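Local coordinates for protein cellulose hydrolase (PDB 4YZT) that hydrolyses internal beta-1,4-glucosidic bonds of cellulose as a tri-modular family 5 endoglucanase, at residues A[228-233]-A[272-277]; A[232-237]-A[487-492]; A[282-287]-A[318-323]. One frame throughout, in Å; residues are numbered along the deposited sequence.

Contact 1. Residues A[228-233]-A[272-277]; sequences WDYVSN and YGTLGA
Two beta-alpha loops of the family 5 TIM barrel meet here, where the C-terminal end of helix 228-231 packs on the loop that follows strand 267-272, with Val231 set against Leu275. The helix ends in a Schellman motif. Asn233 takes positive phi; its N bonds back to Tyr230 O, and Trp234 N probably to Asp229 O. Val231 O therefore lies at the helix end, turned to the other loop. Leu275 N donates to Val231 O at 2.8 Å, from above the carbonyl plane (42° out of it), and Ala277 N adds a weak bond to Val231 O at 3.4 Å. The apolar groups flank this oxygen. The side chains of Leu275 and Trp228 cross at about a right angle, with Leu275 CD1 3.7 Å from Trp228 CZ3. The indole reaches that methyl because CG of Trp228 stands anti to the backbone N (chi1 179°). Ser232 OG sits 3.4 Å above the centre of the same indole. The far end of the Tyr230 ring touches Ala277 CB, which is 4.0 Å from Tyr230 CE1, and Thr274 CG2. Water 1 accepts from Asn233 ND2 and donates to Gly276 O; Asn233 ND2 also bonds to Ala464 O, in the C-terminal part of the chain. Gly273 and Gly276 have backbone angles that would jam a CB against the preceding carbonyl. Leu275 lines the glycan pocket, its side chain about 4 Å from a bound glucose unit. The backbone bond to Val231 O and the packing on Trp228 probably help to fix a sugar-contacting residue, through its own main chain and one methyl.

Contact 2. Residues A[232-237]-A[487-492]; sequences SNWWGR and YLNYDE
Asn233 O accepts from Tyr490 N at 3.0 Å in a nearly straight bond (169°), with water 3 beside the same oxygen. That water also accepts from Gly236 N. The side chain of Asn489 does most of the remaining work. Its amide lies flat on the Trp234 indole, the planes 7° apart, with Asn489 ND2 3.3 Å above the ring centre. Asn489 CB makes a CH-pi contact with the five-membered ring. Both ends of the amide are held. Asn489 OD1 accepts from Trp235 N at 3.0 Å, and Asn489 ND2 donates to Glu492 OE1 at 2.9 Å, nearly in the amide plane. These opposite demands fix which way the amide is flipped. Water 4 joins Glu492 OE2 to Trp234 NE1. A type I' turn runs from Trp234 to Arg237, and a side chain at Gly236 would clash with the Tyr487 ring. Tyr487 OH turns away to Glu520. The turn belongs to the barrel loop between helices 228-231 and 243-261. Its partner links strands 462-470 and 494-497 of the C-terminal beta module, where Trp482 and Trp484 meet the Trp235 ring edge-to-face.

Contact 3. Residues A[282-287]-A[318-323]; sequences SKWLYH and WRDPVV
The Trp284 indole has Val322 on one face and Asp320 at its edge. Val322 CG1 lies 3.5 Å from the centroid of the Trp284 six-membered ring, almost on the normal, as a CH-pi contact. Val323 CG2 makes a second CH-pi contact over one face of His287, offset toward the rim. At its edge His287 ND1 donates to Lys283 O at 2.8 Å, nearly in the ring plane, which fixes the imidazole's rotation. Asp320 OD2 takes two donors: Trp284 NE1 at 3.0 Å on the syn lone pair, and Lys283 NZ at 3.0 Å on the anti one, the latter a salt bridge. The lysine chain bends at chi3 (-68°), which turns its amine to the carboxylate. Asp320 is also the N-cap of helix 321-330, and its OD1 accepts from Val323 N at 3.2 Å. A phenylalanine in place of Trp284 has no indole N-H, which would probably deprive Asp320 OD2 of its syn-side donor and make the capping carboxylate freer to turn. The contact joins helix 280-296 of the barrel to the start of helix 321-330. Strand 424-431 of the neighbouring beta module lies close by, with Gln424 touching both Trp284 and Val322.

Overall arrangement
From the N terminus, the first six barrel strands come before 228-237, the stretch from which contacts 1 and 2 both start, sharing Ser232 and Asn233. Contact 1 closes first, at 272-277, just past the seventh strand. Contact 3 then opens in series on helix 280-296 and closes at 318-323 after the eighth strand. Contact 2 closes much later, at 487-492, and its long loop encloses contact 3. Contact 1 touches both others: Trp228 packs on Trp234, and Tyr230 and Thr274 pack on helix 280-296. Contacts 2 and 3 do not touch. Contact 1 joins two barrel loops at the pocket, contact 2 ties one of them to the C-terminal module, and contact 3 joins helix 280-296 to helix 321-330.

Contact 1. Residues A[228-233]-A[272-277]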
loop_
_atom_site.group_PDB
_atom_site.type_symbol
_atom_site.label_atom_id
_atom_site.label_comp_id
_atom_site.label_asym_id
_atom_site.label_seq_id
_atom_site.Cartn_x
_atom_site.Cartn_y
_atom_site.Cartn_z
ATOM N N TRP A 228 8.789 1.971 -7.140
ATOM C CA TRP A 228 8.072 0.702 -7.258
ATOM C C TRP A 228 8.803 -0.450 -6.570
ATOM O O TRP A 228 8.175 -1.282 -5.909
ATOM C CB TRP A 228 7.853 0.342 -8.723
ATOM C CG TRP A 228 7.144 -0.957 -8.886
ATOM C CD1 TRP A 228 7.682 -2.146 -9.291
ATOM C CD2 TRP A 228 5.750 -1.202 -8.656
ATOM N NE1 TRP A 228 6.709 -3.122 -9.312
ATOM C CE2 TRP A 228 5.516 -2.568 -8.922
ATOM C CE3 TRP A 228 4.679 -0.398 -8.240
ATOM C CZ2 TRP A 228 4.251 -3.145 -8.797
ATOM C CZ3 TRP A 228 3.424 -0.977 -8.107
ATOM C CH2 TRP A 228 3.223 -2.337 -8.392
ATOM N N ASP A 229 10.126 -0.491 -6.722
ATOM C CA ASP A 229 10.867 -1.630 -6.190
ATOM C C ASP A 229 11.041 -1.541 -4.668
ATOM O O ASP A 229 11.251 -2.562 -4.011
ATOM C CB ASP A 229 12.224 -1.811 -6.904
ATOM C CG ASP A 229 12.959 -0.508 -7.172
ATOM O OD1 ASP A 229 12.360 0.588 -7.135
ATOM O OD2 ASP A 229 14.175 -0.594 -7.424
ATOM N N TYR A 230 10.899 -0.350 -4.087
ATOM C CA TYR A 230 10.858 -0.278 -2.633
ATOM C C TYR A 230 9.475 -0.708 -2.127
ATOM O O TYR A 230 9.383 -1.550 -1.223
ATOM C CB TYR A 230 11.198 1.128 -2.080
ATOM C CG TYR A 230 10.712 1.214 -0.649
ATOM C CD1 TYR A 230 11.288 0.418 0.352
ATOM C CD2 TYR A 230 9.606 1.999 -0.313
ATOM C CE1 TYR A 230 10.806 0.441 1.659
ATOM C CE2 TYR A 230 9.110 2.025 0.996
ATOM C CZ TYR A 230 9.713 1.244 1.970
ATOM O OH TYR A 230 9.229 1.257 3.260
ATOM N N VAL A 231 8.402 -0.150 -2.694
ATOM C CA VAL A 231 7.081 -0.431 -2.132
ATOM C C VAL A 231 6.727 -1.900 -2.305
ATOM O O VAL A 231 6.043 -2.468 -1.452
ATOM C CB VAL A 231 5.959 0.481 -2.730
ATOM C CG1 VAL A 231 6.281 1.950 -2.481
ATOM C CG2 VAL A 231 5.744 0.232 -4.195
ATOM N N SER A 232 7.251 -2.526 -3.357
ATOM C CA SER A 232 6.968 -3.943 -3.635
ATOM C C SER A 232 8.058 -4.914 -3.160
ATOM O O SER A 232 7.925 -6.146 -3.325
ATOM C CB SER A 232 6.757 -4.154 -5.138
ATOM O OG SER A 232 5.688 -3.358 -5.621
ATOM N N ASN A 233 9.115 -4.370 -2.562
ATOM C CA ASN A 233 10.328 -5.137 -2.219
ATOM C C ASN A 233 10.792 -5.975 -3.411
ATOM O O ASN A 233 10.813 -7.202 -3.364
ATOM C CB ASN A 233 10.105 -6.027 -0.993
ATOM C CG ASN A 233 11.393 -6.695 -0.520
ATOM O OD1 ASN A 233 12.491 -6.312 -0.935
ATOM N ND2 ASN A 233 11.264 -7.698 0.335
ATOM N N TYR A 272 -2.130 4.969 -2.804
ATOM C CA TYR A 272 -0.722 5.008 -2.420
ATOM C C TYR A 272 -0.518 3.956 -1.334
ATOM O O TYR A 272 -1.489 3.482 -0.720
ATOM C CB TYR A 272 -0.293 6.392 -1.895
ATOM C CG TYR A 272 -0.756 6.615 -0.481
ATOM C CD1 TYR A 272 0.073 6.322 0.607
ATOM C CD2 TYR A 272 -2.044 7.066 -0.223
ATOM C CE1 TYR A 272 -0.373 6.486 1.917
ATOM C CE2 TYR A 272 -2.497 7.247 1.081
ATOM C CZ TYR A 272 -1.661 6.940 2.144
ATOM O OH TYR A 272 -2.123 7.104 3.428
ATOM N N GLY A 273 0.742 3.617 -1.073
ATOM C CA GLY A 273 1.056 2.764 0.056
ATOM C C GLY A 273 2.069 1.696 -0.289
ATOM O O GLY A 273 2.423 1.507 -1.453
ATOM N N THR A 274 2.548 0.980 0.724
ATOM C CA THR A 274 3.493 -0.092 0.450
ATOM C C THR A 274 2.720 -1.340 0.062
ATOM O O THR A 274 1.528 -1.473 0.363
ATOM C CB THR A 274 4.442 -0.374 1.650
ATOM O OG1 THR A 274 3.687 -0.531 2.860
ATOM C CG2 THR A 274 5.410 0.786 1.819
ATOM N N LEU A 275 3.411 -2.234 -0.634
ATOM C CA LEU A 275 2.817 -3.410 -1.247
ATOM C C LEU A 275 3.672 -4.621 -0.911
ATOM O O LEU A 275 4.039 -5.398 -1.794
ATOM C CB LEU A 275 2.710 -3.243 -2.773
ATOM C CG LEU A 275 1.926 -2.038 -3.323
ATOM C CD1 LEU A 275 1.995 -2.011 -4.857
ATOM C CD2 LEU A 275 0.473 -2.043 -2.834
ATOM N N GLY A 276 4.016 -4.764 0.366
ATOM C CA GLY A 276 4.818 -5.899 0.784
ATOM C C GLY A 276 6.106 -5.548 1.507
ATOM O O GLY A 276 6.643 -6.381 2.237
ATOM N N ALA A 277 6.606 -4.328 1.303
ATOM C CA ALA A 277 7.761 -3.840 2.057
ATOM C C ALA A 277 7.520 -4.087 3.543
ATOM O O ALA A 277 6.452 -3.733 4.048
ATOM C CB ALA A 277 7.989 -2.345 1.783
HETATM O O HOH W 1 8.771 -8.080 2.001
#

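Contact 2. Residues A[232-237]-A[487-492]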
loop_
_atom_site.group_PDB
_atom_site.type_symbol
_atom_site.label_atom_id
_atom_site.label_comp_id
_atom_site.label_asym_id
_atom_site.label_seq_id
_atom_site.Cartn_x
_atom_site.Cartn_y
_atom_site.Cartn_z
ATOM N N SER A 232 7.251 -2.526 -3.357
ATOM C CA SER A 232 6.968 -3.943 -3.635
ATOM C C SER A 232 8.058 -4.914 -3.160
ATOM O O SER A 232 7.925 -6.146 -3.325
ATOM C CB SER A 232 6.757 -4.154 -5.138
ATOM O OG SER A 232 5.688 -3.358 -5.621
ATOM N N ASN A 233 9.115 -4.370 -2.562
ATOM C CA ASN A 233 10.328 -5.137 -2.219
ATOM C C ASN A 233 10.792 -5.975 -3.411
ATOM O O ASN A 233 10.813 -7.202 -3.364
ATOM C CB ASN A 233 10.105 -6.027 -0.993
ATOM C CG ASN A 233 11.393 -6.695 -0.520
ATOM O OD1 ASN A 233 12.491 -6.312 -0.935
ATOM N ND2 ASN A 233 11.264 -7.698 0.335
ATOM N N TRP A 234 11.126 -5.284 -4.494
ATOM C CA TRP A 234 11.736 -5.930 -5.652
ATOM C C TRP A 234 13.255 -5.734 -5.629
ATOM O O TRP A 234 13.743 -4.701 -5.174
ATOM C CB TRP A 234 11.162 -5.352 -6.953
ATOM C CG TRP A 234 9.812 -5.890 -7.366
ATOM C CD1 TRP A 234 8.909 -6.540 -6.587
ATOM C CD2 TRP A 234 9.240 -5.830 -8.681
ATOM N NE1 TRP A 234 7.800 -6.886 -7.330
ATOM C CE2 TRP A 234 7.986 -6.465 -8.622
ATOM C CE3 TRP A 234 9.682 -5.316 -9.908
ATOM C CZ2 TRP A 234 7.156 -6.590 -9.735
ATOM C CZ3 TRP A 234 8.860 -5.436 -11.012
ATOM C CH2 TRP A 234 7.607 -6.067 -10.917
ATOM N N TRP A 235 13.987 -6.714 -6.150
ATOM C CA TRP A 235 15.427 -6.604 -6.371
ATOM C C TRP A 235 16.247 -6.200 -5.151
ATOM O O TRP A 235 17.280 -5.544 -5.283
ATOM C CB TRP A 235 15.707 -5.616 -7.515
ATOM C CG TRP A 235 14.927 -5.923 -8.779
ATOM C CD1 TRP A 235 14.788 -7.130 -9.380
ATOM C CD2 TRP A 235 14.205 -4.987 -9.591
ATOM N NE1 TRP A 235 14.018 -7.019 -10.512
ATOM C CE2 TRP A 235 13.641 -5.710 -10.658
ATOM C CE3 TRP A 235 13.967 -3.611 -9.507
ATOM C CZ2 TRP A 235 12.854 -5.100 -11.643
ATOM C CZ3 TRP A 235 13.193 -3.012 -10.479
ATOM C CH2 TRP A 235 12.647 -3.754 -11.535
ATOM N N GLY A 236 15.790 -6.589 -3.964
ATOM C CA GLY A 236 16.536 -6.329 -2.748
ATOM C C GLY A 236 16.455 -4.899 -2.240
ATOM O O GLY A 236 17.252 -4.510 -1.381
ATOM N N ARG A 237 15.490 -4.119 -2.731
ATOM C CA ARG A 237 15.348 -2.731 -2.270
ATOM C C ARG A 237 14.523 -2.691 -0.982
ATOM O O ARG A 237 13.336 -2.365 -0.996
ATOM C CB ARG A 237 14.698 -1.844 -3.359
ATOM C CG ARG A 237 14.824 -0.340 -3.084
ATOM C CD ARG A 237 14.399 0.532 -4.280
ATOM N NE ARG A 237 14.690 1.945 -4.039
ATOM C CZ ARG A 237 14.800 2.866 -4.997
ATOM N NH1 ARG A 237 14.636 2.525 -6.273
ATOM N NH2 ARG A 237 15.086 4.132 -4.684
ATOM N N TYR A 487 19.025 -10.425 -7.385
ATOM C CA TYR A 487 18.006 -10.304 -6.340
ATOM C C TYR A 487 16.616 -10.566 -6.905
ATOM O O TYR A 487 16.267 -10.109 -7.997
ATOM C CB TYR A 487 18.085 -8.939 -5.646
ATOM C CG TYR A 487 19.203 -8.924 -4.621
ATOM C CD1 TYR A 487 20.471 -8.508 -4.963
ATOM C CD2 TYR A 487 18.988 -9.387 -3.326
ATOM C CE1 TYR A 487 21.500 -8.520 -4.048
ATOM C CE2 TYR A 487 20.006 -9.400 -2.399
ATOM C CZ TYR A 487 21.256 -8.967 -2.761
ATOM O OH TYR A 487 22.278 -8.974 -1.840
ATOM N N LEU A 488 15.849 -11.348 -6.151
ATOM C CA LEU A 488 14.502 -11.766 -6.517
ATOM C C LEU A 488 13.441 -10.789 -5.996
ATOM O O LEU A 488 13.756 -9.841 -5.265
ATOM C CB LEU A 488 14.223 -13.176 -5.976
ATOM C CG LEU A 488 15.251 -14.271 -6.324
ATOM C CD1 LEU A 488 14.839 -15.586 -5.683
ATOM C CD2 LEU A 488 15.361 -14.441 -7.827
ATOM N N ASN A 489 12.181 -11.039 -6.346
ATOM C CA ASN A 489 11.085 -10.134 -5.985
ATOM C C ASN A 489 10.118 -10.756 -4.987
ATOM O O ASN A 489 9.651 -11.881 -5.174
ATOM C CB ASN A 489 10.309 -9.705 -7.230
ATOM C CG ASN A 489 11.137 -8.852 -8.195
ATOM O OD1 ASN A 489 12.194 -8.339 -7.847
ATOM N ND2 ASN A 489 10.630 -8.686 -9.413
ATOM N N TYR A 490 9.809 -10.018 -3.926
ATOM C CA TYR A 490 8.853 -10.482 -2.918
ATOM C C TYR A 490 7.531 -10.975 -3.518
ATOM O O TYR A 490 7.003 -10.377 -4.459
ATOM C CB TYR A 490 8.569 -9.367 -1.917
ATOM C CG TYR A 490 7.457 -9.696 -0.936
ATOM C CD1 TYR A 490 7.642 -10.648 0.062
ATOM C CD2 TYR A 490 6.222 -9.060 -1.014
ATOM C CE1 TYR A 490 6.628 -10.952 0.964
ATOM C CE2 TYR A 490 5.203 -9.358 -0.113
ATOM C CZ TYR A 490 5.417 -10.307 0.870
ATOM O OH TYR A 490 4.410 -10.611 1.765
ATOM N N ASP A 491 7.040 -12.085 -2.967
ATOM C CA ASP A 491 5.734 -12.675 -3.273
ATOM C C ASP A 491 5.765 -13.441 -4.601
ATOM O O ASP A 491 5.441 -14.617 -4.614
ATOM C CB ASP A 491 4.621 -11.613 -3.283
ATOM C CG ASP A 491 3.257 -12.173 -2.902
ATOM O OD1 ASP A 491 3.183 -13.152 -2.126
ATOM O OD2 ASP A 491 2.247 -11.617 -3.375
ATOM N N GLU A 492 6.152 -12.805 -5.708
ATOM C CA GLU A 492 6.156 -13.553 -6.968
ATOM C C GLU A 492 7.305 -14.567 -7.005
ATOM O O GLU A 492 7.163 -15.627 -7.622
ATOM C CB GLU A 492 6.206 -12.616 -8.182
ATOM C CG GLU A 492 7.514 -11.920 -8.418
ATOM C CD GLU A 492 7.441 -10.911 -9.564
ATOM O OE1 GLU A 492 8.505 -10.538 -10.089
ATOM O OE2 GLU A 492 6.322 -10.472 -9.927
HETATM O O HOH W 2 6.242 -7.755 -4.772
HETATM O O HOH W 3 13.586 -8.277 -3.022
HETATM O O HOH W 4 5.251 -8.936 -7.714
#

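Contact 3. Residues A[282-287]-A[318-323]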
loop_
_atom_site.group_PDB
_atom_site.type_symbol
_atom_site.label_atom_id
_atom_site.label_comp_id
_atom_site.label_asym_id
_atom_site.label_seq_id
_atom_site.Cartn_x
_atom_site.Cartn_y
_atom_site.Cartn_z
ATOM N N SER A 282 11.568 2.080 7.678
ATOM C CA SER A 282 11.362 2.616 6.338
ATOM C C SER A 282 9.883 2.791 6.055
ATOM O O SER A 282 9.466 3.817 5.527
ATOM C CB SER A 282 11.993 1.712 5.289
ATOM O OG SER A 282 13.409 1.699 5.418
ATOM N N LYS A 283 9.088 1.787 6.397
ATOM C CA LYS A 283 7.656 1.852 6.123
ATOM C C LYS A 283 6.992 3.037 6.831
ATOM O O LYS A 283 6.177 3.750 6.240
ATOM C CB LYS A 283 6.976 0.549 6.535
ATOM C CG LYS A 283 5.519 0.458 6.099
ATOM C CD LYS A 283 4.733 -0.471 7.024
ATOM C CE LYS A 283 5.149 -1.918 6.904
ATOM N NZ LYS A 283 4.489 -2.742 7.987
ATOM N N TRP A 284 7.352 3.249 8.097
ATOM C CA TRP A 284 6.772 4.348 8.867
ATOM C C TRP A 284 7.203 5.691 8.284
ATOM O O TRP A 284 6.376 6.579 8.057
ATOM C CB TRP A 284 7.169 4.242 10.347
ATOM C CG TRP A 284 6.611 3.010 11.033
ATOM C CD1 TRP A 284 5.733 2.108 10.506
ATOM C CD2 TRP A 284 6.903 2.558 12.364
ATOM N NE1 TRP A 284 5.457 1.125 11.428
ATOM C CE2 TRP A 284 6.169 1.370 12.573
ATOM C CE3 TRP A 284 7.714 3.040 13.401
ATOM C CZ2 TRP A 284 6.215 0.658 13.781
ATOM C CZ3 TRP A 284 7.767 2.321 14.607
ATOM C CH2 TRP A 284 7.026 1.147 14.780
ATOM N N LEU A 285 8.501 5.829 8.025
ATOM C CA LEU A 285 9.045 7.041 7.404
ATOM C C LEU A 285 8.422 7.342 6.026
ATOM O O LEU A 285 8.142 8.493 5.699
ATOM C CB LEU A 285 10.565 6.919 7.273
ATOM C CG LEU A 285 11.305 8.154 6.744
ATOM C CD1 LEU A 285 11.103 9.339 7.703
ATOM C CD2 LEU A 285 12.777 7.857 6.574
ATOM N N TYR A 286 8.245 6.310 5.214
ATOM C CA TYR A 286 7.640 6.470 3.894
ATOM C C TYR A 286 6.211 7.009 4.011
ATOM O O TYR A 286 5.835 7.983 3.342
ATOM C CB TYR A 286 7.655 5.135 3.137
ATOM C CG TYR A 286 7.124 5.234 1.723
ATOM C CD1 TYR A 286 5.770 5.071 1.454
ATOM C CD2 TYR A 286 7.974 5.515 0.654
ATOM C CE1 TYR A 286 5.280 5.177 0.163
ATOM C CE2 TYR A 286 7.485 5.607 -0.630
ATOM C CZ TYR A 286 6.146 5.449 -0.867
ATOM O OH TYR A 286 5.655 5.550 -2.153
ATOM N N HIS A 287 5.412 6.395 4.874
ATOM C CA HIS A 287 4.021 6.817 4.983
ATOM C C HIS A 287 3.908 8.228 5.568
ATOM O O HIS A 287 3.158 9.058 5.045
ATOM C CB HIS A 287 3.221 5.813 5.808
ATOM C CG HIS A 287 2.845 4.580 5.044
ATOM N ND1 HIS A 287 3.715 3.530 4.849
ATOM C CD2 HIS A 287 1.693 4.235 4.414
ATOM C CE1 HIS A 287 3.118 2.587 4.140
ATOM N NE2 HIS A 287 1.890 2.990 3.860
ATOM N N TRP A 318 -5.540 -3.866 13.068
ATOM C CA TRP A 318 -4.531 -3.472 12.093
ATOM C C TRP A 318 -3.239 -4.262 12.289
ATOM O O TRP A 318 -2.774 -4.400 13.411
ATOM C CB TRP A 318 -4.273 -1.973 12.208
ATOM C CG TRP A 318 -5.492 -1.188 11.840
ATOM C CD1 TRP A 318 -6.566 -0.920 12.633
ATOM C CD2 TRP A 318 -5.777 -0.610 10.566
ATOM N NE1 TRP A 318 -7.502 -0.197 11.935
ATOM C CE2 TRP A 318 -7.038 0.017 10.665
ATOM C CE3 TRP A 318 -5.087 -0.558 9.345
ATOM C CZ2 TRP A 318 -7.623 0.692 9.594
ATOM C CZ3 TRP A 318 -5.664 0.127 8.292
ATOM C CH2 TRP A 318 -6.924 0.728 8.419
ATOM N N ARG A 319 -2.670 -4.784 11.201
ATOM C CA ARG A 319 -1.461 -5.610 11.292
ATOM C C ARG A 319 -0.246 -4.792 11.739
ATOM O O ARG A 319 0.695 -5.318 12.331
ATOM C CB ARG A 319 -1.174 -6.285 9.943
ATOM C CG ARG A 319 -2.190 -7.353 9.552
ATOM C CD ARG A 319 -1.904 -7.913 8.162
ATOM N NE ARG A 319 -2.871 -8.939 7.773
ATOM C CZ ARG A 319 -3.998 -8.687 7.108
ATOM N NH1 ARG A 319 -4.303 -7.444 6.750
ATOM N NH2 ARG A 319 -4.815 -9.685 6.793
ATOM N N ASP A 320 -0.273 -3.502 11.430
ATOM C CA ASP A 320 0.746 -2.555 11.878
ATOM C C ASP A 320 0.003 -1.332 12.398
ATOM O O ASP A 320 -0.357 -0.450 11.626
ATOM C CB ASP A 320 1.696 -2.184 10.730
ATOM C CG ASP A 320 2.818 -1.242 11.160
ATOM O OD1 ASP A 320 2.754 -0.694 12.277
ATOM O OD2 ASP A 320 3.766 -1.049 10.369
ATOM N N PRO A 321 -0.264 -1.291 13.704
ATOM C CA PRO A 321 -1.109 -0.217 14.225
ATOM C C PRO A 321 -0.418 1.138 14.172
ATOM O O PRO A 321 -1.090 2.164 14.064
ATOM C CB PRO A 321 -1.350 -0.632 15.674
ATOM C CG PRO A 321 -1.077 -2.083 15.700
ATOM C CD PRO A 321 -0.004 -2.325 14.723
ATOM N N VAL A 322 0.906 1.136 14.280
ATOM C CA VAL A 322 1.664 2.382 14.269
ATOM C C VAL A 322 1.573 3.067 12.908
ATOM O O VAL A 322 1.319 4.274 12.839
ATOM C CB VAL A 322 3.142 2.148 14.632
ATOM C CG1 VAL A 322 3.970 3.402 14.375
ATOM C CG2 VAL A 322 3.257 1.681 16.084
ATOM N N VAL A 323 1.771 2.315 11.825
ATOM C CA VAL A 323 1.726 2.945 10.510
ATOM C C VAL A 323 0.305 3.491 10.256
ATOM O O VAL A 323 0.151 4.566 9.665
ATOM C CB VAL A 323 2.178 1.986 9.382
ATOM C CG1 VAL A 323 1.079 0.973 9.021
ATOM C CG2 VAL A 323 2.584 2.776 8.156
#